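Long-range contact in enoyl-CoA hydratase (Mycobacterium thermoresistibile, PDB 3T3W), which probably hydrates the double bond of enoyl-CoA thioesters in lipid metabolism: residues 125-130 and 147-152. Residues are numbered along the deposited sequence; the frame is centred on the assembly and turned at random.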
ATOM      1  N   GLN F 125       1.232 -30.633  16.896  1.00 10.42           N
ATOM      2  CA  GLN F 125       0.774 -32.019  16.743  1.00 11.18           C
ATOM      3  C   GLN F 125      -0.746 -32.097  16.690  1.00 11.12           C
ATOM      4  O   GLN F 125      -1.441 -31.230  17.231  1.00 10.57           O
ATOM      5  CB  GLN F 125       1.280 -32.865  17.906  1.00 12.15           C
ATOM      6  CG  GLN F 125       0.421 -32.859  19.177  1.00 12.21           C
ATOM      7  CD  GLN F 125       0.686 -31.689  20.086  1.00 13.14           C
ATOM      8  OE1 GLN F 125       1.094 -30.585  19.659  1.00 12.22           O
ATOM      9  NE2 GLN F 125       0.405 -31.905  21.365  1.00 14.73           N
ATOM     10  N   GLY F 126      -1.264 -33.147  16.067  1.00 11.46           N
ATOM     11  CA  GLY F 126      -2.713 -33.371  16.042  1.00 12.15           C
ATOM     12  C   GLY F 126      -3.539 -32.170  15.588  1.00 11.82           C
ATOM     13  O   GLY F 126      -3.181 -31.469  14.673  1.00 10.83           O
ATOM     14  N   ARG F 127      -4.695 -31.940  16.225  1.00 12.35           N
ATOM     15  CA  ARG F 127      -5.593 -30.874  15.765  1.00 12.37           C
ATOM     16  C   ARG F 127      -5.147 -29.498  16.188  1.00 11.26           C
ATOM     17  O   ARG F 127      -4.811 -29.247  17.367  1.00 10.36           O
ATOM     18  CB  ARG F 127      -6.998 -31.104  16.307  1.00 14.23           C
ATOM     19  CG  ARG F 127      -7.609 -32.388  15.800  1.00 17.53           C
ATOM     20  CD  ARG F 127      -8.189 -32.092  14.451  1.00 20.77           C
ATOM     21  NE  ARG F 127      -8.927 -33.217  13.875  1.00 24.12           N
ATOM     22  CZ  ARG F 127      -9.666 -33.094  12.776  1.00 25.05           C
ATOM     23  NH1 ARG F 127      -9.794 -31.908  12.180  1.00 20.85           N
ATOM     24  NH2 ARG F 127     -10.305 -34.167  12.301  1.00 27.14           N
ATOM     25  N   CYS F 128      -5.198 -28.596  15.206  1.00  9.99           N
ATOM     26  CA  CYS F 128      -4.984 -27.181  15.429  1.00  9.63           C
ATOM     27  C   CYS F 128      -6.176 -26.544  14.713  1.00  9.35           C
ATOM     28  O   CYS F 128      -6.191 -26.487  13.483  1.00  8.61           O
ATOM     29  CB  CYS F 128      -3.672 -26.697  14.831  1.00  9.28           C
ATOM     30  SG  CYS F 128      -3.450 -24.917  15.056  1.00  9.84           S
ATOM     31  N   ILE F 129      -7.167 -26.166  15.501  1.00  8.90           N
ATOM     32  CA  ILE F 129      -8.480 -25.701  14.985  1.00  9.04           C
ATOM     33  C   ILE F 129      -8.724 -24.250  15.359  1.00  8.86           C
ATOM     34  O   ILE F 129      -8.657 -23.882  16.524  1.00  8.57           O
ATOM     35  CB  ILE F 129      -9.633 -26.523  15.597  1.00  9.53           C
ATOM     36  CG1 ILE F 129      -9.458 -28.027  15.279  1.00 10.20           C
ATOM     37  CG2 ILE F 129     -10.988 -26.066  15.050  1.00  9.55           C
ATOM     38  CD1 ILE F 129     -10.383 -28.941  16.084  1.00 11.17           C
ATOM     39  N   SER F 130      -9.072 -23.447  14.368  1.00  8.64           N
ATOM     40  CA  SER F 130      -9.555 -22.092  14.537  1.00  8.65           C
ATOM     41  C   SER F 130      -8.668 -21.231  15.450  1.00  8.84           C
ATOM     42  O   SER F 130      -7.568 -20.850  15.058  1.00  8.69           O
ATOM     43  CB  SER F 130     -11.007 -22.149  14.969  1.00  8.73           C
ATOM     44  OG  SER F 130     -11.895 -22.564  13.924  1.00  8.80           O
ATOM     45  N   ASP F 147       0.925 -36.126  11.573  1.00 15.51           N
ATOM     46  CA  ASP F 147      -0.459 -36.314  11.991  1.00 17.25           C
ATOM     47  C   ASP F 147      -1.260 -35.020  12.217  1.00 15.75           C
ATOM     48  O   ASP F 147      -2.443 -35.074  12.551  1.00 15.72           O
ATOM     49  CB  ASP F 147      -0.471 -37.275  13.287  1.00 20.52           C
ATOM     50  CG  ASP F 147      -0.297 -36.542  14.710  1.00 23.53           C
ATOM     51  OD1 ASP F 147      -0.640 -37.204  15.740  1.00 26.90           O
ATOM     52  OD2 ASP F 147       0.159 -35.397  14.913  1.00 19.39           O
ATOM     53  N   ALA F 148      -0.638 -33.868  12.037  1.00 13.16           N
ATOM     54  CA  ALA F 148      -1.274 -32.586  12.378  1.00 12.79           C
ATOM     55  C   ALA F 148      -2.361 -32.293  11.351  1.00 12.30           C
ATOM     56  O   ALA F 148      -2.246 -32.641  10.182  1.00 11.21           O
ATOM     57  CB  ALA F 148      -0.279 -31.443  12.364  1.00 12.33           C
ATOM     58  N   LEU F 149      -3.452 -31.719  11.846  1.00 11.67           N
ATOM     59  CA  LEU F 149      -4.597 -31.354  11.022  1.00 11.03           C
ATOM     60  C   LEU F 149      -4.966 -29.926  11.359  1.00 10.44           C
ATOM     61  O   LEU F 149      -5.243 -29.636  12.505  1.00 10.53           O
ATOM     62  CB  LEU F 149      -5.774 -32.293  11.296  1.00 11.25           C
ATOM     63  CG  LEU F 149      -5.585 -33.683  10.676  1.00 11.57           C
ATOM     64  CD1 LEU F 149      -6.698 -34.622  11.131  1.00 13.31           C
ATOM     65  CD2 LEU F 149      -5.632 -33.625   9.168  1.00 12.59           C
ATOM     66  N   PHE F 150      -4.947 -29.057  10.359  1.00  9.78           N
ATOM     67  CA  PHE F 150      -5.189 -27.626  10.528  1.00  9.40           C
ATOM     68  C   PHE F 150      -6.510 -27.259   9.905  1.00  9.32           C
ATOM     69  O   PHE F 150      -6.787 -27.642   8.766  1.00  9.56           O
ATOM     70  CB  PHE F 150      -4.101 -26.801   9.839  1.00  9.15           C
ATOM     71  CG  PHE F 150      -2.735 -26.951  10.435  1.00  9.50           C
ATOM     72  CD1 PHE F 150      -2.293 -26.105  11.438  1.00  9.57           C
ATOM     73  CD2 PHE F 150      -1.876 -27.933   9.988  1.00 10.13           C
ATOM     74  CE1 PHE F 150      -1.006 -26.207  11.947  1.00  9.91           C
ATOM     75  CE2 PHE F 150      -0.578 -28.046  10.514  1.00 10.41           C
ATOM     76  CZ  PHE F 150      -0.149 -27.200  11.517  1.00  9.70           C
ATOM     77  N   SER F 151      -7.330 -26.475  10.618  1.00  9.29           N
ATOM     78  CA  SER F 151      -8.641 -26.096  10.065  1.00  8.98           C
ATOM     79  C   SER F 151      -9.142 -24.809  10.712  1.00  8.57           C
ATOM     80  O   SER F 151      -8.660 -24.431  11.778  1.00  8.42           O
ATOM     81  CB  SER F 151      -9.668 -27.252  10.270  1.00  9.85           C
ATOM     82  OG  SER F 151      -9.961 -27.421  11.664  1.00  9.94           O
ATOM     83  N   ASP F 152     -10.084 -24.154  10.040  1.00  8.49           N
ATOM     84  CA  ASP F 152     -10.838 -23.070  10.646  1.00  8.40           C
ATOM     85  C   ASP F 152     -12.278 -23.144  10.170  1.00  8.89           C
ATOM     86  O   ASP F 152     -12.619 -22.451   9.219  1.00  8.73           O
ATOM     87  CB  ASP F 152     -10.231 -21.717  10.326  1.00  7.95           C
ATOM     88  CG  ASP F 152     -10.937 -20.583  11.020  1.00  8.03           C
ATOM     89  OD1 ASP F 152     -11.851 -20.876  11.869  1.00  8.16           O
ATOM     90  OD2 ASP F 152     -10.620 -19.415  10.670  1.00  7.90           O
TER
HETATM   91  O   HOH W   1      -8.179 -29.511  12.233  1.00 13.67           O
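Arg127 and Leu149 sit side by side in a parallel beta-sheet pair, strand 127-129 against strand 149-151, part of the small sheet that accompanies the larger one in the crotonase fold. The parallel assignment rests on an angle of 8° between the strand directions and on the bonding of Cys128: its N donates to Leu149 O and its O accepts from Ser151 N, the two residues flanking its partner Phe150. Leu149 N to Gly126 O and Ser130 N to Ser151 O continue the pattern.

Arg127 can be followed outward. Its CB leaves on the face shared with Leu149, Ile129 and Ser151. A bend at chi2 (-83°) brings the chain back over the neighbouring strand, where CD lies 4.0 Å from Leu149 CB. NE and CZ then pass Leu149 CD1, which stands 3.6 Å above the guanidinium plane, over its centre. NH2 also touches that methyl, whereas NH1 gives a hydrogen bond to a water 2.9 Å away. The same water bonds Ser151 OG and, weakly, Leu149 O, tying the guanidinium to the adjacent strand.

On the other face, Cys128 CB meets Phe150 CD1 at 3.7 Å, and Cys128 SG makes an oblique sulfur-aromatic contact with the ring. Leu133 of helix 133-136 packs on both residues.

Side chains also join the two ends. Gly126 N donates to Asp147 OD2 with an N-H...O angle of 164°, from above the carboxylate plane. Asp152 OD2 is held by His167 NE2 and Val162 N. With CG anti to the backbone N, Asp152 OD1 faces Ser130; it takes a weak bond from Val154 N, and Ser130 OG donates to Asp152 OD1 over 2.7 Å, on the anti side but tilted out of the carboxylate plane.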